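Long-range contacts in protein toll (PDB 4LXR), which serves as the extracellular receptor for the cleaved cytokine spaetzle, switching on Toll signalling in embryonic dorsal-ventral patterning and antifungal immunity in Drosophila: residues I114-L119 and L142-R147; R398-D403 and D422-Q427; L418-I423 and L453-I458. All blocks are in the same frame, centred on the assembly; numbering follows the deposited sequence.

Contact 1 of 3, residues I114-L119 and L142-R147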
loop_
_atom_site.group_PDB
_atom_site.type_symbol
_atom_site.label_atom_id
_atom_site.label_comp_id
_atom_site.label_asym_id
_atom_site.label_seq_id
_atom_site.Cartn_x
_atom_site.Cartn_y
_atom_site.Cartn_z
ATOM N N ILE A 114 -36.631 -33.229 0.270
ATOM C CA ILE A 114 -35.999 -34.007 1.340
ATOM C C ILE A 114 -37.042 -34.642 2.274
ATOM O O ILE A 114 -38.126 -34.092 2.476
ATOM C CB ILE A 114 -34.952 -33.134 2.137
ATOM C CG1 ILE A 114 -33.935 -34.003 2.881
ATOM C CG2 ILE A 114 -35.648 -32.146 3.041
ATOM C CD1 ILE A 114 -32.765 -33.195 3.505
ATOM N N THR A 115 -36.729 -35.813 2.823
ATOM C CA THR A 115 -37.657 -36.483 3.720
ATOM C C THR A 115 -36.962 -36.895 5.006
ATOM O O THR A 115 -35.735 -37.007 5.059
ATOM C CB THR A 115 -38.258 -37.779 3.104
ATOM O OG1 THR A 115 -37.237 -38.780 3.019
ATOM C CG2 THR A 115 -38.871 -37.533 1.718
ATOM N N ARG A 116 -37.771 -37.168 6.024
ATOM C CA ARG A 116 -37.299 -37.743 7.273
ATOM C C ARG A 116 -36.523 -39.050 7.046
ATOM O O ARG A 116 -35.485 -39.284 7.669
ATOM C CB ARG A 116 -38.480 -37.977 8.223
ATOM C CG ARG A 116 -38.071 -38.525 9.567
ATOM C CD ARG A 116 -39.245 -39.172 10.290
ATOM N NE ARG A 116 -39.538 -40.493 9.734
ATOM C CZ ARG A 116 -40.686 -41.150 9.893
ATOM N NH1 ARG A 116 -40.838 -42.351 9.336
ATOM N NH2 ARG A 116 -41.679 -40.608 10.593
ATOM N N GLN A 117 -37.020 -39.903 6.158
ATOM C CA GLN A 117 -36.286 -41.127 5.819
ATOM C C GLN A 117 -34.819 -40.887 5.414
ATOM O O GLN A 117 -33.937 -41.692 5.721
ATOM C CB GLN A 117 -37.011 -41.898 4.713
ATOM C CG GLN A 117 -36.344 -43.227 4.370
ATOM C CD GLN A 117 -37.130 -44.033 3.350
ATOM O OE1 GLN A 117 -37.124 -45.267 3.373
ATOM N NE2 GLN A 117 -37.806 -43.337 2.446
ATOM N N HIS A 118 -34.548 -39.769 4.751
ATOM C CA HIS A 118 -33.182 -39.476 4.310
ATOM C C HIS A 118 -32.183 -39.424 5.461
ATOM O O HIS A 118 -30.979 -39.633 5.262
ATOM C CB HIS A 118 -33.150 -38.188 3.486
ATOM C CG HIS A 118 -33.799 -38.327 2.145
ATOM N ND1 HIS A 118 -34.456 -37.289 1.520
ATOM C CD2 HIS A 118 -33.902 -39.393 1.313
ATOM C CE1 HIS A 118 -34.915 -37.702 0.351
ATOM N NE2 HIS A 118 -34.594 -38.974 0.201
ATOM N N LEU A 119 -32.672 -39.191 6.675
ATOM C CA LEU A 119 -31.768 -39.094 7.819
ATOM C C LEU A 119 -31.802 -40.313 8.736
ATOM O O LEU A 119 -31.188 -40.286 9.800
ATOM C CB LEU A 119 -32.022 -37.805 8.619
ATOM C CG LEU A 119 -31.679 -36.473 7.941
ATOM C CD1 LEU A 119 -32.122 -35.324 8.825
ATOM C CD2 LEU A 119 -30.158 -36.355 7.645
ATOM N N LEU A 142 -38.758 -33.589 9.353
ATOM C CA LEU A 142 -37.392 -33.891 8.873
ATOM C C LEU A 142 -36.440 -34.311 10.004
ATOM O O LEU A 142 -35.697 -35.297 9.879
ATOM C CB LEU A 142 -36.802 -32.699 8.092
ATOM C CG LEU A 142 -35.366 -32.907 7.575
ATOM C CD1 LEU A 142 -35.294 -34.063 6.562
ATOM C CD2 LEU A 142 -34.733 -31.632 7.011
ATOM N N LEU A 143 -36.500 -33.602 11.129
ATOM C CA LEU A 143 -35.483 -33.740 12.181
ATOM C C LEU A 143 -35.985 -34.545 13.366
ATOM O O LEU A 143 -35.564 -34.346 14.517
ATOM C CB LEU A 143 -34.985 -32.353 12.627
ATOM C CG LEU A 143 -34.345 -31.522 11.487
ATOM C CD1 LEU A 143 -34.086 -30.099 11.948
ATOM C CD2 LEU A 143 -33.053 -32.175 10.997
ATOM N N THR A 144 -36.885 -35.476 13.073
ATOM C CA THR A 144 -37.368 -36.395 14.084
ATOM C C THR A 144 -36.207 -37.174 14.677
ATOM O O THR A 144 -35.401 -37.724 13.947
ATOM C CB THR A 144 -38.401 -37.380 13.479
ATOM O OG1 THR A 144 -39.511 -36.625 12.981
ATOM C CG2 THR A 144 -38.863 -38.424 14.521
ATOM N N ASP A 145 -36.151 -37.216 16.007
ATOM C CA ASP A 145 -35.156 -37.976 16.751
ATOM C C ASP A 145 -33.719 -37.472 16.606
ATOM O O ASP A 145 -32.789 -38.198 16.965
ATOM C CB ASP A 145 -35.196 -39.471 16.404
ATOM C CG ASP A 145 -36.544 -40.120 16.714
ATOM O OD1 ASP A 145 -37.292 -39.609 17.584
ATOM O OD2 ASP A 145 -36.848 -41.147 16.060
ATOM N N MET A 146 -33.517 -36.257 16.097
ATOM C CA MET A 146 -32.152 -35.731 15.984
ATOM C C MET A 146 -31.736 -35.118 17.320
ATOM O O MET A 146 -31.401 -33.925 17.382
ATOM C CB MET A 146 -32.037 -34.695 14.855
ATOM C CG MET A 146 -32.360 -35.238 13.456
ATOM S SD MET A 146 -31.168 -36.474 12.876
ATOM C CE MET A 146 -29.744 -35.453 12.495
ATOM N N ARG A 147 -31.765 -35.924 18.381
ATOM C CA ARG A 147 -31.572 -35.413 19.739
ATOM C C ARG A 147 -30.095 -35.172 20.096
ATOM O O ARG A 147 -29.777 -34.792 21.225
ATOM C CB ARG A 147 -32.280 -36.306 20.781
ATOM C CG ARG A 147 -33.827 -36.272 20.701
ATOM C CD ARG A 147 -34.521 -36.657 22.023
ATOM N NE ARG A 147 -35.987 -36.554 21.938
ATOM C CZ ARG A 147 -36.702 -35.520 22.384
ATOM N NH1 ARG A 147 -36.094 -34.485 22.958
ATOM N NH2 ARG A 147 -38.026 -35.511 22.254
#
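Leu142 holds CG trans to its backbone N (chi1 179°), which brings a branch that starts out pointing away back to the 114-119 turn, while Leu119, with CG opposite its carbonyl carbon (chi1 -68°), comes to meet it. The CD1 methyl of Leu142 does most of the touching. It lies 3.3 Å from Thr115 O and 3.9 Å from Ile114 CG1, with the two branched chains crossing at about a right angle. Leu119 presents its own CD1 to the backbone just ahead of the other turn, 3.7 Å from Leu142 O, and lies 3.9 Å from Leu143 CD2. Met146 adds SD at 4.3 Å from Leu119 CD1, its unbranched, flexible thioether fitting against the methyl there. On the outer side the methylenes of Arg116 run against Thr144, with Arg116 CD 3.7 Å from Thr144 OG1; that hydroxyl is hydrogen-bonded to Asn141 O. No hydrogen bond crosses the contact. Each segment keeps its shape by its own backbone bonds, a 3-10 turn at 117-119 and a type II turn from Leu143 to Met146. Ile114 and Leu119 also reach Phe130 and Phe128 on strand 127-131. Successive coils stacking inward-facing leucines in this way are typical of a leucine-rich-repeat solenoid.

Contact 2 of 3, residues R398-D403 and D422-Q427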
loop_
_atom_site.group_PDB
_atom_site.type_symbol
_atom_site.label_atom_id
_atom_site.label_comp_id
_atom_site.label_asym_id
_atom_site.label_seq_id
_atom_site.Cartn_x
_atom_site.Cartn_y
_atom_site.Cartn_z
ATOM N N ARG A 398 -8.580 19.237 7.257
ATOM C CA ARG A 398 -8.183 20.563 6.777
ATOM C C ARG A 398 -7.278 21.207 7.821
ATOM O O ARG A 398 -7.382 22.405 8.092
ATOM C CB ARG A 398 -9.398 21.469 6.561
ATOM C CG ARG A 398 -10.540 20.870 5.722
ATOM C CD ARG A 398 -10.080 20.321 4.383
ATOM N NE ARG A 398 -9.418 21.337 3.575
ATOM C CZ ARG A 398 -8.269 21.162 2.930
ATOM N NH1 ARG A 398 -7.625 20.001 2.991
ATOM N NH2 ARG A 398 -7.756 22.162 2.223
ATOM N N LEU A 399 -6.397 20.409 8.420
ATOM C CA LEU A 399 -5.582 20.887 9.537
ATOM C C LEU A 399 -4.658 21.986 9.084
ATOM O O LEU A 399 -3.975 21.847 8.078
ATOM C CB LEU A 399 -4.762 19.750 10.148
ATOM C CG LEU A 399 -5.559 18.681 10.888
ATOM C CD1 LEU A 399 -4.608 17.627 11.473
ATOM C CD2 LEU A 399 -6.339 19.380 11.983
ATOM N N ARG A 400 -4.650 23.085 9.824
ATOM C CA ARG A 400 -3.825 24.226 9.472
ATOM C C ARG A 400 -2.939 24.633 10.658
ATOM O O ARG A 400 -1.792 25.042 10.473
ATOM C CB ARG A 400 -4.701 25.384 8.969
ATOM C CG ARG A 400 -4.200 26.774 9.315
ATOM C CD ARG A 400 -4.051 27.651 8.079
ATOM N NE ARG A 400 -3.422 28.936 8.391
ATOM C CZ ARG A 400 -2.108 29.106 8.535
ATOM N NH1 ARG A 400 -1.283 28.071 8.396
ATOM N NH2 ARG A 400 -1.618 30.306 8.823
ATOM N N THR A 401 -3.453 24.511 11.876
ATOM C CA THR A 401 -2.633 24.825 13.037
ATOM C C THR A 401 -2.525 23.681 14.026
ATOM O O THR A 401 -3.460 22.900 14.212
ATOM C CB THR A 401 -3.136 26.061 13.809
ATOM O OG1 THR A 401 -4.312 25.706 14.551
ATOM C CG2 THR A 401 -3.430 27.203 12.862
ATOM N N ILE A 402 -1.366 23.607 14.663
ATOM C CA ILE A 402 -1.100 22.645 15.711
ATOM C C ILE A 402 -0.580 23.423 16.909
ATOM O O ILE A 402 0.487 24.025 16.841
ATOM C CB ILE A 402 -0.043 21.619 15.277
ATOM C CG1 ILE A 402 -0.468 20.947 13.969
ATOM C CG2 ILE A 402 0.181 20.565 16.387
ATOM C CD1 ILE A 402 0.331 19.700 13.641
ATOM N N ASP A 403 -1.349 23.439 17.997
ATOM C CA ASP A 403 -0.952 24.186 19.179
ATOM C C ASP A 403 0.421 23.714 19.660
ATOM O O ASP A 403 0.759 22.525 19.549
ATOM C CB ASP A 403 -1.972 24.017 20.292
ATOM C CG ASP A 403 -1.649 24.876 21.494
ATOM O OD1 ASP A 403 -0.854 24.429 22.352
ATOM O OD2 ASP A 403 -2.174 26.006 21.568
ATOM N N ASP A 422 -3.379 20.841 5.577
ATOM C CA ASP A 422 -2.872 22.148 5.149
ATOM C C ASP A 422 -1.834 22.656 6.132
ATOM O O ASP A 422 -1.802 23.841 6.459
ATOM C CB ASP A 422 -4.004 23.168 5.047
ATOM C CG ASP A 422 -4.834 22.994 3.798
ATOM O OD1 ASP A 422 -4.257 23.021 2.692
ATOM O OD2 ASP A 422 -6.065 22.827 3.923
ATOM N N ILE A 423 -0.996 21.750 6.618
ATOM C CA ILE A 423 -0.039 22.081 7.660
ATOM C C ILE A 423 1.225 22.729 7.118
ATOM O O ILE A 423 1.949 22.126 6.322
ATOM C CB ILE A 423 0.349 20.830 8.456
ATOM C CG1 ILE A 423 -0.909 20.181 9.043
ATOM C CG2 ILE A 423 1.345 21.184 9.535
ATOM C CD1 ILE A 423 -0.717 18.741 9.454
ATOM N N ASP A 424 1.498 23.958 7.548
ATOM C CA ASP A 424 2.746 24.613 7.147
ATOM C C ASP A 424 3.696 24.889 8.325
ATOM O O ASP A 424 4.822 25.364 8.134
ATOM C CB ASP A 424 2.462 25.890 6.330
ATOM C CG ASP A 424 1.797 26.988 7.147
ATOM O OD1 ASP A 424 1.439 26.753 8.323
ATOM O OD2 ASP A 424 1.617 28.098 6.596
ATOM N N LEU A 425 3.226 24.604 9.536
ATOM C CA LEU A 425 3.958 24.897 10.776
ATOM C C LEU A 425 4.411 26.355 10.894
ATOM O O LEU A 425 5.270 26.683 11.713
ATOM C CB LEU A 425 5.127 23.933 10.988
ATOM C CG LEU A 425 4.775 22.451 11.142
ATOM C CD1 LEU A 425 6.031 21.651 11.459
ATOM C CD2 LEU A 425 3.705 22.235 12.221
ATOM N N GLN A 426 3.819 27.213 10.063
ATOM C CA GLN A 426 3.887 28.668 10.204
ATOM C C GLN A 426 5.308 29.185 10.354
ATOM O O GLN A 426 5.611 29.908 11.298
ATOM C CB GLN A 426 3.018 29.113 11.389
ATOM C CG GLN A 426 1.696 28.335 11.492
ATOM C CD GLN A 426 0.668 29.008 12.383
ATOM O OE1 GLN A 426 0.413 30.206 12.261
ATOM N NE2 GLN A 426 0.072 28.238 13.282
ATOM N N GLN A 427 6.167 28.825 9.408
ATOM C CA GLN A 427 7.594 29.065 9.549
ATOM C C GLN A 427 8.161 30.191 8.668
ATOM O O GLN A 427 8.079 30.122 7.444
ATOM C CB GLN A 427 8.345 27.770 9.282
ATOM C CG GLN A 427 9.822 27.868 9.582
ATOM C CD GLN A 427 10.101 28.186 11.033
ATOM O OE1 GLN A 427 9.636 27.491 11.934
ATOM N NE2 GLN A 427 10.866 29.242 11.268
HETATM O O HOH W 1 0.845 24.517 10.931
HETATM O O HOH W 2 0.884 25.214 13.506
#
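Arg398 NH2 meets Asp422 OD2 at 2.5 Å in a salt bridge, a length short enough to be doubtful in detail. The carboxylate oxygen lies over one face of the guanidinium, and the two planes stand 78° apart, so the pairing is not the flat two-pronged kind. Arg398 gets there by bending at two successive bonds of its chain, curling an arm that sets out in the wrong direction back to the acid. Further along, Arg400 offers NH1 edge-on to Asp424 OD1 at 3.0 Å, a salt bridge whose hydrogen bond is weak. Between the ion pairs, Asp422 N donates to Leu399 O at 2.8 Å. The inward side is apolar: Leu399 CB rests 4.0 Å from Ile423 CG1, and Ile402 CD1 touches the end methyls of Ile423 and Leu425 loosely.

The next layer fixes these groups. Asp424 OD1 also takes the N-H of Gln426 at 3.0 Å, from above the carboxylate plane, closing an Asx turn that holds the acid in place. One water donates to Arg400 O at 2.7 Å and weakly accepts from Leu425 N; a second accepts from Ile402 N and from Gln426 NE2, whose side chain is poorly ordered. Asn421 OD1 accepts from Leu399 N, and strand 401-402 pairs with strand 377-378. Leucine and isoleucine thus suit the inner face, while arginine and aspartate on the solvent side probably add only modest, screened attraction between repeats 11 and 12.

Contact 3 of 3, residues L418-I423 and L453-I458. With NAG (2-acetamido-2-deoxy-beta-D-glucopyranose), chain E; NAG (2-acetamido-2-deoxy-beta-D-glucopyranose), chain F; NAG (2-acetamido-2-deoxy-beta-D-glucopyranose), chain M.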
loop_
_atom_site.group_PDB
_atom_site.type_symbol
_atom_site.label_atom_id
_atom_site.label_comp_id
_atom_site.label_asym_id
_atom_site.label_seq_id
_atom_site.Cartn_x
_atom_site.Cartn_y
_atom_site.Cartn_z
ATOM N N LEU A 418 -0.556 12.602 9.698
ATOM C CA LEU A 418 -1.157 13.891 9.433
ATOM C C LEU A 418 -1.143 14.181 7.944
ATOM O O LEU A 418 -1.195 15.341 7.537
ATOM C CB LEU A 418 -0.426 15.005 10.201
ATOM C CG LEU A 418 -0.525 14.904 11.727
ATOM C CD1 LEU A 418 0.271 16.007 12.394
ATOM C CD2 LEU A 418 -1.991 14.918 12.208
ATOM N N ASP A 419 -1.095 13.129 7.130
ATOM C CA ASP A 419 -0.999 13.304 5.680
ATOM C C ASP A 419 -2.255 13.938 5.047
ATOM O O ASP A 419 -3.361 13.683 5.494
ATOM C CB ASP A 419 -0.683 11.966 5.000
ATOM C CG ASP A 419 -1.518 10.813 5.561
ATOM O OD1 ASP A 419 -1.656 10.721 6.792
ATOM O OD2 ASP A 419 -2.046 9.996 4.777
ATOM N N HIS A 420 -2.061 14.744 3.997
ATOM C CA HIS A 420 -3.152 15.356 3.227
ATOM C C HIS A 420 -3.916 16.388 4.064
ATOM O O HIS A 420 -5.122 16.299 4.256
ATOM C CB HIS A 420 -4.113 14.291 2.654
ATOM C CG HIS A 420 -3.419 13.127 2.012
ATOM N ND1 HIS A 420 -2.635 13.254 0.885
ATOM C CD2 HIS A 420 -3.392 11.815 2.342
ATOM C CE1 HIS A 420 -2.152 12.073 0.548
ATOM N NE2 HIS A 420 -2.603 11.179 1.412
ATOM N N ASN A 421 -3.185 17.356 4.579
ATOM C CA ASN A 421 -3.774 18.437 5.342
ATOM C C ASN A 421 -3.215 19.759 4.821
ATOM O O ASN A 421 -2.644 19.791 3.728
ATOM C CB ASN A 421 -3.511 18.228 6.839
ATOM C CG ASN A 421 -4.526 17.293 7.473
ATOM O OD1 ASN A 421 -5.692 17.659 7.607
ATOM N ND2 ASN A 421 -4.099 16.080 7.849
ATOM N N ASP A 422 -3.379 20.841 5.577
ATOM C CA ASP A 422 -2.872 22.148 5.149
ATOM C C ASP A 422 -1.834 22.656 6.132
ATOM O O ASP A 422 -1.802 23.841 6.459
ATOM C CB ASP A 422 -4.004 23.168 5.047
ATOM C CG ASP A 422 -4.834 22.994 3.798
ATOM O OD1 ASP A 422 -4.257 23.021 2.692
ATOM O OD2 ASP A 422 -6.065 22.827 3.923
ATOM N N ILE A 423 -0.996 21.750 6.618
ATOM C CA ILE A 423 -0.039 22.081 7.660
ATOM C C ILE A 423 1.225 22.729 7.118
ATOM O O ILE A 423 1.949 22.126 6.322
ATOM C CB ILE A 423 0.349 20.830 8.456
ATOM C CG1 ILE A 423 -0.909 20.181 9.043
ATOM C CG2 ILE A 423 1.345 21.184 9.535
ATOM C CD1 ILE A 423 -0.717 18.741 9.454
ATOM N N LEU A 453 3.823 13.175 7.226
ATOM C CA LEU A 453 3.401 14.536 6.925
ATOM C C LEU A 453 3.261 14.752 5.427
ATOM O O LEU A 453 3.328 15.876 4.934
ATOM C CB LEU A 453 4.408 15.547 7.470
ATOM C CG LEU A 453 4.480 15.646 8.983
ATOM C CD1 LEU A 453 5.706 16.462 9.358
ATOM C CD2 LEU A 453 3.200 16.284 9.512
ATOM N N ARG A 454 3.074 13.657 4.713
ATOM C CA ARG A 454 2.899 13.674 3.273
ATOM C C ARG A 454 1.804 14.652 2.835
ATOM O O ARG A 454 0.722 14.678 3.432
ATOM C CB ARG A 454 2.536 12.258 2.873
ATOM C CG ARG A 454 1.909 12.058 1.533
ATOM C CD ARG A 454 1.767 10.552 1.322
ATOM N NE ARG A 454 2.101 10.153 -0.033
ATOM C CZ ARG A 454 3.190 9.479 -0.374
ATOM N NH1 ARG A 454 4.075 9.101 0.540
ATOM N NH2 ARG A 454 3.386 9.183 -1.641
ATOM N N ASN A 455 2.102 15.479 1.829
ATOM C CA ASN A 455 1.093 16.304 1.162
ATOM C C ASN A 455 0.516 17.392 2.084
ATOM O O ASN A 455 -0.704 17.531 2.254
ATOM C CB ASN A 455 -0.010 15.407 0.571
ATOM C CG ASN A 455 -0.985 16.162 -0.331
ATOM O OD1 ASN A 455 -0.737 17.296 -0.735
ATOM N ND2 ASN A 455 -2.095 15.513 -0.655
ATOM N N ASN A 456 1.426 18.131 2.701
ATOM C CA ASN A 456 1.123 19.341 3.450
ATOM C C ASN A 456 1.896 20.504 2.827
ATOM O O ASN A 456 2.123 20.508 1.621
ATOM C CB ASN A 456 1.469 19.129 4.924
ATOM C CG ASN A 456 0.408 18.304 5.653
ATOM O OD1 ASN A 456 -0.636 18.828 6.000
ATOM N ND2 ASN A 456 0.673 17.015 5.874
ATOM N N SER A 457 2.313 21.477 3.629
ATOM C CA SER A 457 3.091 22.612 3.111
ATOM C C SER A 457 4.350 22.870 3.921
ATOM O O SER A 457 4.717 24.010 4.165
ATOM C CB SER A 457 2.245 23.879 3.075
ATOM O OG SER A 457 1.228 23.747 2.107
ATOM N N ILE A 458 4.993 21.798 4.362
ATOM C CA ILE A 458 6.229 21.908 5.102
ATOM C C ILE A 458 7.300 22.429 4.142
ATOM O O ILE A 458 7.326 22.053 2.960
ATOM C CB ILE A 458 6.632 20.537 5.680
ATOM C CG1 ILE A 458 5.497 19.971 6.548
ATOM C CG2 ILE A 458 7.928 20.629 6.453
ATOM C CD1 ILE A 458 5.251 20.741 7.809
HETATM C C1 NAG E . -3.057 16.310 -1.370
HETATM C C2 NAG E . -3.485 15.275 -2.428
HETATM C C3 NAG E . -4.727 15.756 -3.178
HETATM C C4 NAG E . -5.832 16.153 -2.205
HETATM C C5 NAG E . -5.284 17.185 -1.225
HETATM C C6 NAG E . -6.295 17.638 -0.196
HETATM C C7 NAG E . -1.644 13.901 -3.314
HETATM C C8 NAG E . -0.583 13.789 -4.368
HETATM N N2 NAG E . -2.406 15.000 -3.365
HETATM O O3 NAG E . -5.157 14.717 -4.049
HETATM O O4 NAG E . -6.919 16.742 -2.909
HETATM O O5 NAG E . -4.178 16.617 -0.510
HETATM O O6 NAG E . -6.724 16.557 0.620
HETATM O O7 NAG E . -1.802 13.037 -2.457
HETATM C C1 NAG F . 8.243 8.019 -1.552
HETATM C C2 NAG F . 8.484 6.526 -1.828
HETATM C C3 NAG F . 8.330 6.216 -3.322
HETATM C C4 NAG F . 7.055 6.826 -3.895
HETATM C C5 NAG F . 6.969 8.293 -3.498
HETATM C C6 NAG F . 5.711 8.978 -3.980
HETATM C C7 NAG F . 10.021 5.110 -0.527
HETATM C C8 NAG F . 8.810 4.350 -0.081
HETATM N N2 NAG F . 9.801 6.130 -1.363
HETATM O O3 NAG F . 8.321 4.804 -3.496
HETATM O O4 NAG F . 7.087 6.812 -5.321
HETATM O O5 NAG F . 6.992 8.401 -2.072
HETATM O O6 NAG F . 4.557 8.413 -3.374
HETATM O O7 NAG F . 11.151 4.811 -0.157
HETATM C C1 NAG M . 3.503 25.054 -1.560
HETATM C C2 NAG M . 2.260 25.189 -2.467
HETATM C C3 NAG M . 1.140 25.993 -1.785
HETATM C C4 NAG M . 1.655 27.271 -1.124
HETATM C C5 NAG M . 2.984 27.039 -0.409
HETATM C C6 NAG M . 3.007 27.577 1.002
HETATM C C7 NAG M . 2.330 25.162 -4.922
HETATM C C8 NAG M . 2.759 25.890 -6.162
HETATM N N2 NAG M . 2.603 25.767 -3.762
HETATM O O3 NAG M . 0.437 25.183 -0.847
HETATM O O4 NAG M . 1.793 28.312 -2.086
HETATM O O5 NAG M . 3.233 25.635 -0.315
HETATM O O6 NAG M . 4.334 27.642 1.503
HETATM O O7 NAG M . 1.763 24.074 -4.970
HETATM O O HOH W 3 -2.194 24.296 2.558
#
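Asn456 lies alongside Ile423, both side chains pointing the same way, with the amide oxygen OD1 3.3 Å from Ile423 CB. That oxygen accepts the N-H of Ile423 at 3.0 Å. At the other end of the amide, ND2 gives one hydrogen to Leu418 O at 3.0 Å, almost straight (171°), and the other to its own Leu453 O. A chi1 of -78° sets CG beside the backbone N and swings the amide in between the two loops. Leu418 O is gripped a second time by Asn421 ND2, from the opposite face of its plane. The backbones join directly too: His420 N to Arg454 O, and Ser457 N to Ile423 O, both at 2.8 Å. On the apolar side, Leu418 CB packs 3.9 Å from Leu453 CD2.

At the outer rim Asn455 ND2, joined to a GlcNAc, donates in the ring plane to His420 ND1 at 2.8 Å. Asn421 and Asn480 repeat the role of Asn456 in the neighbouring coils, an asparagine series characteristic of leucine-rich repeats. A buried amide that both donates and accepts satisfies Leu418 O, Leu453 O and the Ile423 N-H, which lie in loops past the strands, and the bond at ND1 suggests that the histidine proton, if single, sits on NE2.

Contact 1 stands far from the others, its centre 65 to 70 Å away, near the N-terminal end of the solenoid; contacts 2 and 3 are neighbours with centres 8 Å apart. These two share Asp422 and Ile423, so the loop of repeat 12 is held by repeat 11 on one side and repeat 13 on the other. Contact 1 is buried and joins coils by aliphatic packing with no crossing hydrogen bond. Contact 3 is partly buried and relies on amide and backbone hydrogen bonds, with sugars at its rim. Contact 2 lies at the surface, where salt bridges and waters accompany an apolar inner side. Asn421, of contact 3, also ties the two together.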